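Local structure of protein P47 (Clostridium botulinum, 6EKT) at residues P107-I119 and N123-S135. The protein may form part of a progenitor toxin complex that protects botulinum neurotoxin during its passage through the host gut, and resembles tubular lipid-binding proteins. Numbering follows the deposited sequence.
Sequences PVLEIKLDFFNDI and NIKELKFNFGSES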
ATOM      1  N   PRO A 107     -10.275 -31.205  10.635  1.00 34.31           N
ATOM      2  CA  PRO A 107     -11.359 -30.247  10.424  1.00 32.66           C
ATOM      3  C   PRO A 107     -10.930 -29.035   9.600  1.00 32.28           C
ATOM      4  O   PRO A 107      -9.756 -28.636   9.618  1.00 30.97           O
ATOM      5  CB  PRO A 107     -11.722 -29.797  11.851  1.00 32.69           C
ATOM      6  CG  PRO A 107     -11.087 -30.812  12.773  1.00 33.58           C
ATOM      7  CD  PRO A 107      -9.832 -31.194  12.042  1.00 34.55           C
ATOM      8  N   VAL A 108     -11.893 -28.483   8.867  1.00 30.94           N
ATOM      9  CA  VAL A 108     -11.708 -27.213   8.183  1.00 30.27           C
ATOM     10  C   VAL A 108     -12.674 -26.224   8.817  1.00 29.59           C
ATOM     11  O   VAL A 108     -13.903 -26.428   8.803  1.00 28.32           O
ATOM     12  CB  VAL A 108     -11.962 -27.329   6.658  1.00 30.06           C
ATOM     13  CG1 VAL A 108     -11.704 -25.994   5.963  1.00 29.47           C
ATOM     14  CG2 VAL A 108     -11.097 -28.427   6.056  1.00 31.62           C
ATOM     15  N   LEU A 109     -12.102 -25.173   9.396  1.00 28.68           N
ATOM     16  CA  LEU A 109     -12.866 -24.123  10.010  1.00 28.30           C
ATOM     17  C   LEU A 109     -12.682 -22.816   9.246  1.00 28.49           C
ATOM     18  O   LEU A 109     -11.759 -22.673   8.423  1.00 29.03           O
ATOM     19  CB  LEU A 109     -12.435 -23.928  11.471  1.00 28.63           C
ATOM     20  CG  LEU A 109     -12.323 -25.179  12.353  1.00 29.80           C
ATOM     21  CD1 LEU A 109     -11.693 -24.868  13.704  1.00 29.55           C
ATOM     22  CD2 LEU A 109     -13.686 -25.815  12.535  1.00 29.39           C
ATOM     23  N   GLU A 110     -13.576 -21.875   9.521  1.00 27.79           N
ATOM     24  CA  GLU A 110     -13.349 -20.485   9.182  1.00 28.09           C
ATOM     25  C   GLU A 110     -13.417 -19.670  10.455  1.00 28.38           C
ATOM     26  O   GLU A 110     -14.374 -19.784  11.220  1.00 27.65           O
ATOM     27  CB  GLU A 110     -14.352 -19.984   8.139  1.00 28.63           C
ATOM     28  CG  GLU A 110     -13.905 -20.298   6.731  1.00 29.79           C
ATOM     29  CD  GLU A 110     -14.807 -19.723   5.653  1.00 30.37           C
ATOM     30  OE1 GLU A 110     -14.770 -20.264   4.541  1.00 31.37           O
ATOM     31  OE2 GLU A 110     -15.539 -18.730   5.898  1.00 31.03           O
ATOM     32  N   ILE A 111     -12.389 -18.851  10.694  1.00 27.63           N
ATOM     33  CA  ILE A 111     -12.344 -18.052  11.913  1.00 28.04           C
ATOM     34  C   ILE A 111     -12.148 -16.600  11.518  1.00 28.09           C
ATOM     35  O   ILE A 111     -11.287 -16.292  10.684  1.00 27.62           O
ATOM     36  CB  ILE A 111     -11.255 -18.528  12.915  1.00 28.94           C
ATOM     37  CG1 ILE A 111     -11.433 -20.034  13.249  1.00 29.28           C
ATOM     38  CG2 ILE A 111     -11.288 -17.677  14.188  1.00 29.38           C
ATOM     39  CD1 ILE A 111     -10.452 -20.621  14.258  1.00 29.54           C
ATOM     40  N   LYS A 112     -12.949 -15.732  12.123  1.00 28.69           N
ATOM     41  CA  LYS A 112     -12.870 -14.292  11.890  1.00 30.29           C
ATOM     42  C   LYS A 112     -11.549 -13.724  12.427  1.00 29.72           C
ATOM     43  O   LYS A 112     -11.031 -14.204  13.437  1.00 28.66           O
ATOM     44  CB  LYS A 112     -14.051 -13.603  12.568  1.00 31.90           C
ATOM     45  CG  LYS A 112     -14.248 -12.155  12.142  1.00 35.39           C
ATOM     46  CD  LYS A 112     -15.450 -11.509  12.799  1.00 37.52           C
ATOM     47  CE  LYS A 112     -16.782 -11.957  12.200  1.00 37.36           C
ATOM     48  NZ  LYS A 112     -16.894 -11.593  10.772  1.00 41.33           N
ATOM     49  N   LEU A 113     -11.006 -12.732  11.720  1.00 29.71           N
ATOM     50  CA  LEU A 113      -9.922 -11.899  12.249  1.00 29.91           C
ATOM     51  C   LEU A 113     -10.509 -10.550  12.621  1.00 30.54           C
ATOM     52  O   LEU A 113     -11.431 -10.066  11.957  1.00 30.16           O
ATOM     53  CB  LEU A 113      -8.775 -11.740  11.240  1.00 29.78           C
ATOM     54  CG  LEU A 113      -8.129 -12.980  10.583  1.00 30.61           C
ATOM     55  CD1 LEU A 113      -6.842 -12.646   9.845  1.00 30.38           C
ATOM     56  CD2 LEU A 113      -7.834 -14.107  11.563  1.00 30.77           C
ATOM     57  N   ASP A 114     -10.025  -9.973  13.712  1.00 30.45           N
ATOM     58  CA  ASP A 114     -10.356  -8.603  14.053  1.00 31.67           C
ATOM     59  C   ASP A 114      -9.114  -7.884  14.566  1.00 31.62           C
ATOM     60  O   ASP A 114      -8.132  -8.529  14.935  1.00 30.93           O
ATOM     61  CB  ASP A 114     -11.488  -8.553  15.090  1.00 32.97           C
ATOM     62  CG  ASP A 114     -12.862  -8.537  14.444  1.00 34.29           C
ATOM     63  OD1 ASP A 114     -13.127  -7.643  13.601  1.00 33.63           O
ATOM     64  OD2 ASP A 114     -13.675  -9.438  14.760  1.00 35.72           O
ATOM     65  N   PHE A 115      -9.172  -6.557  14.558  1.00 31.79           N
ATOM     66  CA  PHE A 115      -8.106  -5.736  15.143  1.00 33.71           C
ATOM     67  C   PHE A 115      -8.417  -5.527  16.622  1.00 35.15           C
ATOM     68  O   PHE A 115      -9.523  -5.122  16.966  1.00 35.68           O
ATOM     69  CB  PHE A 115      -7.975  -4.415  14.394  1.00 33.02           C
ATOM     70  CG  PHE A 115      -7.475  -4.574  12.986  1.00 33.18           C
ATOM     71  CD1 PHE A 115      -8.368  -4.784  11.925  1.00 32.21           C
ATOM     72  CD2 PHE A 115      -6.111  -4.523  12.715  1.00 34.08           C
ATOM     73  CE1 PHE A 115      -7.906  -4.940  10.624  1.00 32.33           C
ATOM     74  CE2 PHE A 115      -5.647  -4.675  11.409  1.00 33.07           C
ATOM     75  CZ  PHE A 115      -6.539  -4.884  10.377  1.00 33.02           C
ATOM     76  N   PHE A 116      -7.452  -5.841  17.486  1.00 37.04           N
ATOM     77  CA  PHE A 116      -7.634  -5.761  18.937  1.00 38.92           C
ATOM     78  C   PHE A 116      -6.811  -4.658  19.575  1.00 40.91           C
ATOM     79  O   PHE A 116      -5.710  -4.350  19.101  1.00 40.03           O
ATOM     80  CB  PHE A 116      -7.331  -7.114  19.593  1.00 39.79           C
ATOM     81  CG  PHE A 116      -8.378  -8.149  19.310  1.00 39.36           C
ATOM     82  CD1 PHE A 116      -8.287  -8.963  18.172  1.00 38.33           C
ATOM     83  CD2 PHE A 116      -9.487  -8.279  20.147  1.00 40.18           C
ATOM     84  CE1 PHE A 116      -9.279  -9.895  17.882  1.00 38.04           C
ATOM     85  CE2 PHE A 116     -10.474  -9.216  19.871  1.00 39.11           C
ATOM     86  CZ  PHE A 116     -10.366 -10.026  18.741  1.00 39.24           C
ATOM     87  N   ASN A 117      -7.375  -4.059  20.625  1.00 42.84           N
ATOM     88  CA  ASN A 117      -6.698  -3.025  21.421  1.00 44.94           C
ATOM     89  C   ASN A 117      -5.731  -3.655  22.407  1.00 44.18           C
ATOM     90  O   ASN A 117      -5.936  -4.774  22.885  1.00 43.06           O
ATOM     91  CB  ASN A 117      -7.701  -2.157  22.217  1.00 48.16           C
ATOM     92  CG  ASN A 117      -8.674  -1.408  21.324  1.00 49.18           C
ATOM     93  OD1 ASN A 117      -8.283  -0.745  20.363  1.00 49.99           O
ATOM     94  ND2 ASN A 117      -9.959  -1.524  21.634  1.00 50.79           N
ATOM     95  N   ASP A 118      -4.676  -2.914  22.698  1.00 44.03           N
ATOM     96  CA  ASP A 118      -3.790  -3.238  23.791  1.00 45.83           C
ATOM     97  C   ASP A 118      -3.994  -2.192  24.881  1.00 46.38           C
ATOM     98  O   ASP A 118      -3.767  -0.995  24.658  1.00 46.11           O
ATOM     99  CB  ASP A 118      -2.343  -3.252  23.312  1.00 46.68           C
ATOM    100  CG  ASP A 118      -1.417  -3.782  24.364  1.00 49.40           C
ATOM    101  OD1 ASP A 118      -1.115  -3.025  25.307  1.00 51.67           O
ATOM    102  OD2 ASP A 118      -1.040  -4.968  24.270  1.00 50.18           O
ATOM    103  N   ILE A 119      -4.408  -2.645  26.063  1.00 47.51           N
ATOM    104  CA  ILE A 119      -4.774  -1.712  27.142  1.00 49.03           C
ATOM    105  C   ILE A 119      -3.647  -0.831  27.674  1.00 50.13           C
ATOM    106  O   ILE A 119      -3.930   0.233  28.214  1.00 53.70           O
ATOM    107  CB  ILE A 119      -5.544  -2.386  28.308  1.00 51.52           C
ATOM    108  CG1 ILE A 119      -4.722  -3.504  28.984  1.00 53.69           C
ATOM    109  CG2 ILE A 119      -6.908  -2.869  27.824  1.00 49.65           C
ATOM    110  CD1 ILE A 119      -4.021  -3.106  30.284  1.00 56.37           C
ATOM    111  N   ASN A 123      -1.642   2.928  20.936  1.00 41.11           N
ATOM    112  CA  ASN A 123      -1.056   3.210  19.622  1.00 40.75           C
ATOM    113  C   ASN A 123      -0.597   2.012  18.788  1.00 39.29           C
ATOM    114  O   ASN A 123       0.011   2.188  17.726  1.00 37.96           O
ATOM    115  CB  ASN A 123       0.042   4.251  19.777  1.00 42.19           C
ATOM    116  CG  ASN A 123      -0.513   5.598  20.197  1.00 44.26           C
ATOM    117  OD1 ASN A 123      -0.013   6.222  21.133  1.00 46.40           O
ATOM    118  ND2 ASN A 123      -1.579   6.041  19.514  1.00 43.52           N
ATOM    119  N   ILE A 124      -0.903   0.809  19.271  1.00 40.22           N
ATOM    120  CA  ILE A 124      -0.672  -0.430  18.525  1.00 40.25           C
ATOM    121  C   ILE A 124      -1.984  -1.208  18.521  1.00 38.87           C
ATOM    122  O   ILE A 124      -2.586  -1.417  19.578  1.00 40.24           O
ATOM    123  CB  ILE A 124       0.454  -1.319  19.146  1.00 42.94           C
ATOM    124  CG1 ILE A 124       1.745  -0.520  19.423  1.00 46.09           C
ATOM    125  CG2 ILE A 124       0.727  -2.562  18.291  1.00 41.90           C
ATOM    126  CD1 ILE A 124       2.783  -0.499  18.323  1.00 46.98           C
ATOM    127  N   LYS A 125      -2.428  -1.612  17.331  1.00 36.92           N
ATOM    128  CA  LYS A 125      -3.512  -2.593  17.200  1.00 35.74           C
ATOM    129  C   LYS A 125      -2.925  -3.906  16.668  1.00 34.60           C
ATOM    130  O   LYS A 125      -1.875  -3.910  16.018  1.00 34.74           O
ATOM    131  CB  LYS A 125      -4.642  -2.051  16.303  1.00 35.17           C
ATOM    132  CG  LYS A 125      -5.095  -0.622  16.623  1.00 36.67           C
ATOM    133  CD  LYS A 125      -5.804  -0.511  17.963  1.00 38.70           C
ATOM    134  CE  LYS A 125      -6.113   0.936  18.293  1.00 40.29           C
ATOM    135  NZ  LYS A 125      -6.443   1.055  19.749  1.00 43.08           N
ATOM    136  N   GLU A 126      -3.558  -5.028  16.984  1.00 34.47           N
ATOM    137  CA  GLU A 126      -3.080  -6.318  16.499  1.00 34.38           C
ATOM    138  C   GLU A 126      -4.192  -7.089  15.801  1.00 33.33           C
ATOM    139  O   GLU A 126      -5.290  -7.199  16.331  1.00 33.75           O
ATOM    140  CB  GLU A 126      -2.525  -7.136  17.654  1.00 36.50           C
ATOM    141  CG  GLU A 126      -1.270  -6.528  18.263  1.00 38.18           C
ATOM    142  CD  GLU A 126      -0.856  -7.188  19.564  1.00 40.70           C
ATOM    143  OE1 GLU A 126      -1.718  -7.759  20.267  1.00 41.26           O
ATOM    144  OE2 GLU A 126       0.348  -7.118  19.876  1.00 41.92           O
ATOM    145  N   LEU A 127      -3.893  -7.593  14.604  1.00 32.23           N
ATOM    146  CA  LEU A 127      -4.808  -8.437  13.848  1.00 31.44           C
ATOM    147  C   LEU A 127      -4.609  -9.852  14.353  1.00 31.27           C
ATOM    148  O   LEU A 127      -3.506 -10.416  14.255  1.00 32.41           O
ATOM    149  CB  LEU A 127      -4.544  -8.319  12.334  1.00 30.21           C
ATOM    150  CG  LEU A 127      -5.419  -9.098  11.335  1.00 29.10           C
ATOM    151  CD1 LEU A 127      -6.860  -8.614  11.349  1.00 28.17           C
ATOM    152  CD2 LEU A 127      -4.815  -8.999   9.938  1.00 28.42           C
ATOM    153  N   LYS A 128      -5.674 -10.390  14.948  1.00 30.77           N
ATOM    154  CA  LYS A 128      -5.667 -11.696  15.589  1.00 31.57           C
ATOM    155  C   LYS A 128      -6.969 -12.442  15.261  1.00 30.36           C
ATOM    156  O   LYS A 128      -7.974 -11.822  14.882  1.00 28.78           O
ATOM    157  CB  LYS A 128      -5.591 -11.568  17.124  1.00 33.62           C
ATOM    158  CG  LYS A 128      -4.329 -10.939  17.695  1.00 36.52           C
ATOM    159  CD  LYS A 128      -4.222 -11.250  19.181  1.00 39.09           C
ATOM    160  CE  LYS A 128      -4.973 -10.238  20.037  1.00 40.58           C
ATOM    161  NZ  LYS A 128      -4.671 -10.481  21.478  1.00 41.83           N
ATOM    162  N   PHE A 129      -6.938 -13.765  15.429  1.00 30.41           N
ATOM    163  CA  PHE A 129      -8.169 -14.569  15.463  1.00 30.36           C
ATOM    164  C   PHE A 129      -9.180 -14.016  16.463  1.00 30.56           C
ATOM    165  O   PHE A 129      -8.818 -13.628  17.581  1.00 30.63           O
ATOM    166  CB  PHE A 129      -7.865 -16.008  15.874  1.00 30.72           C
ATOM    167  CG  PHE A 129      -7.282 -16.862  14.783  1.00 30.26           C
ATOM    168  CD1 PHE A 129      -7.976 -17.084  13.591  1.00 29.57           C
ATOM    169  CD2 PHE A 129      -6.055 -17.481  14.963  1.00 31.54           C
ATOM    170  CE1 PHE A 129      -7.441 -17.890  12.591  1.00 29.37           C
ATOM    171  CE2 PHE A 129      -5.520 -18.301  13.975  1.00 31.60           C
ATOM    172  CZ  PHE A 129      -6.224 -18.512  12.794  1.00 29.94           C
ATOM    173  N   ASN A 130     -10.445 -14.004  16.060  1.00 30.26           N
ATOM    174  CA  ASN A 130     -11.542 -13.703  16.961  1.00 31.83           C
ATOM    175  C   ASN A 130     -12.511 -14.886  16.966  1.00 32.22           C
ATOM    176  O   ASN A 130     -13.206 -15.138  15.977  1.00 30.51           O
ATOM    177  CB  ASN A 130     -12.257 -12.417  16.538  1.00 32.20           C
ATOM    178  CG  ASN A 130     -13.287 -11.959  17.545  1.00 32.78           C
ATOM    179  OD1 ASN A 130     -13.519 -12.605  18.574  1.00 34.96           O
ATOM    180  ND2 ASN A 130     -13.937 -10.854  17.241  1.00 33.84           N
ATOM    181  N   PHE A 131     -12.523 -15.601  18.087  1.00 34.15           N
ATOM    182  CA  PHE A 131     -13.321 -16.813  18.245  1.00 34.85           C
ATOM    183  C   PHE A 131     -14.789 -16.483  18.533  1.00 35.02           C
ATOM    184  O   PHE A 131     -15.652 -17.368  18.442  1.00 34.47           O
ATOM    185  CB  PHE A 131     -12.755 -17.679  19.383  1.00 36.77           C
ATOM    186  CG  PHE A 131     -11.501 -18.458  19.037  1.00 38.24           C
ATOM    187  CD1 PHE A 131     -10.733 -18.183  17.899  1.00 38.85           C
ATOM    188  CD2 PHE A 131     -11.049 -19.452  19.907  1.00 39.82           C
ATOM    189  CE1 PHE A 131      -9.560 -18.888  17.633  1.00 39.82           C
ATOM    190  CE2 PHE A 131      -9.879 -20.164  19.646  1.00 40.24           C
ATOM    191  CZ  PHE A 131      -9.135 -19.884  18.505  1.00 40.93           C
ATOM    192  N   GLY A 132     -15.061 -15.231  18.915  1.00 35.11           N
ATOM    193  CA  GLY A 132     -16.423 -14.761  19.195  1.00 36.08           C
ATOM    194  C   GLY A 132     -17.043 -15.459  20.385  1.00 38.86           C
ATOM    195  O   GLY A 132     -16.384 -15.650  21.420  1.00 38.89           O
ATOM    196  N   SER A 133     -18.307 -15.846  20.237  1.00 39.01           N
ATOM    197  CA  SER A 133     -19.044 -16.516  21.309  1.00 41.39           C
ATOM    198  C   SER A 133     -20.067 -17.459  20.685  1.00 42.68           C
ATOM    199  O   SER A 133     -20.189 -17.515  19.463  1.00 42.54           O
ATOM    200  CB  SER A 133     -19.715 -15.491  22.237  1.00 41.96           C
ATOM    201  OG  SER A 133     -20.800 -14.842  21.598  1.00 42.42           O
ATOM    202  N   GLU A 134     -20.800 -18.205  21.513  1.00 44.83           N
ATOM    203  CA  GLU A 134     -21.832 -19.113  21.002  1.00 45.96           C
ATOM    204  C   GLU A 134     -22.966 -18.378  20.289  1.00 44.58           C
ATOM    205  O   GLU A 134     -23.657 -18.969  19.468  1.00 44.85           O
ATOM    206  CB  GLU A 134     -22.372 -20.009  22.117  1.00 50.31           C
ATOM    207  CG  GLU A 134     -21.410 -21.134  22.491  1.00 55.12           C
ATOM    208  CD  GLU A 134     -21.154 -21.226  23.990  1.00 59.95           C
ATOM    209  OE1 GLU A 134     -22.140 -21.405  24.746  1.00 63.33           O
ATOM    210  OE2 GLU A 134     -19.967 -21.137  24.415  1.00 61.17           O
ATOM    211  N   SER A 135     -23.134 -17.091  20.587  1.00 43.57           N
ATOM    212  CA  SER A 135     -24.196 -16.273  19.991  1.00 43.59           C
ATOM    213  C   SER A 135     -23.838 -15.589  18.652  1.00 41.71           C
ATOM    214  O   SER A 135     -24.656 -14.831  18.109  1.00 42.98           O
ATOM    215  CB  SER A 135     -24.695 -15.236  21.007  1.00 45.51           C
ATOM    216  OG  SER A 135     -23.757 -14.192  21.166  1.00 47.91           O
TER
HETATM  217  O   HOH W   1      -4.500  -0.352  21.540  1.00 37.18           O
HETATM  218  O   HOH W   2       0.818  -5.920  22.085  1.00 47.59           O
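Phe116 pairs with Glu126, and Asp114 with Lys128, as hydrogen-bonded pairs of two antiparallel strands whose axes approach to 4.4 Å at an angle of 144°. Between them, Phe115 and Leu127 form a non-hydrogen-bonded pair, and Asn130 N donates to Lys112 O at 2.7 Å. Phe115 and Leu127 lie on the same face, and with CG anti to the backbone N (chi1 -178°), Leu127 lays CD1 over the centre of the Phe115 ring, 3.9 Å from its centroid, a CH-pi contact; the same methyl lies 3.7 Å from Leu113 CB. Farther along, Phe129 CD1 meets Ile111 CG2 at 3.4 Å and Leu113 CD2, while Phe177 and Trp71 add further aromatic contacts to the Phe129 ring. On the other face, the Phe116 ring lies across Lys128 and turns its edge to Asn130, with CZ 3.7 Å from Asn130 CG and the ring and amide planes 76° apart. Asn130 is gripped at both ends of its amide: ND2 donates to the anti side of Asp114 OD2 (2.9 Å, nearly straight), and OD1 accepts from Gly132 N in an Asx turn, which fixes the rotation of the amide. Toward the turn, at the polar end of the Phe115 face, Lys125 NZ donates to Asn117 OD1 at 2.6 Å, and a water joins Asp118 N to Lys125 NZ. A second water donates to Asp118 OD2 and Glu126 OE2, while Asp118 OD1 is hydrogen-bonded to Ser120 OG. The arrangement is a twisted beta hairpin, its strands neighbours in an antiparallel sheet flanked by strands 81-88 and 178-181, within the elongated TULIP-like fold of P47.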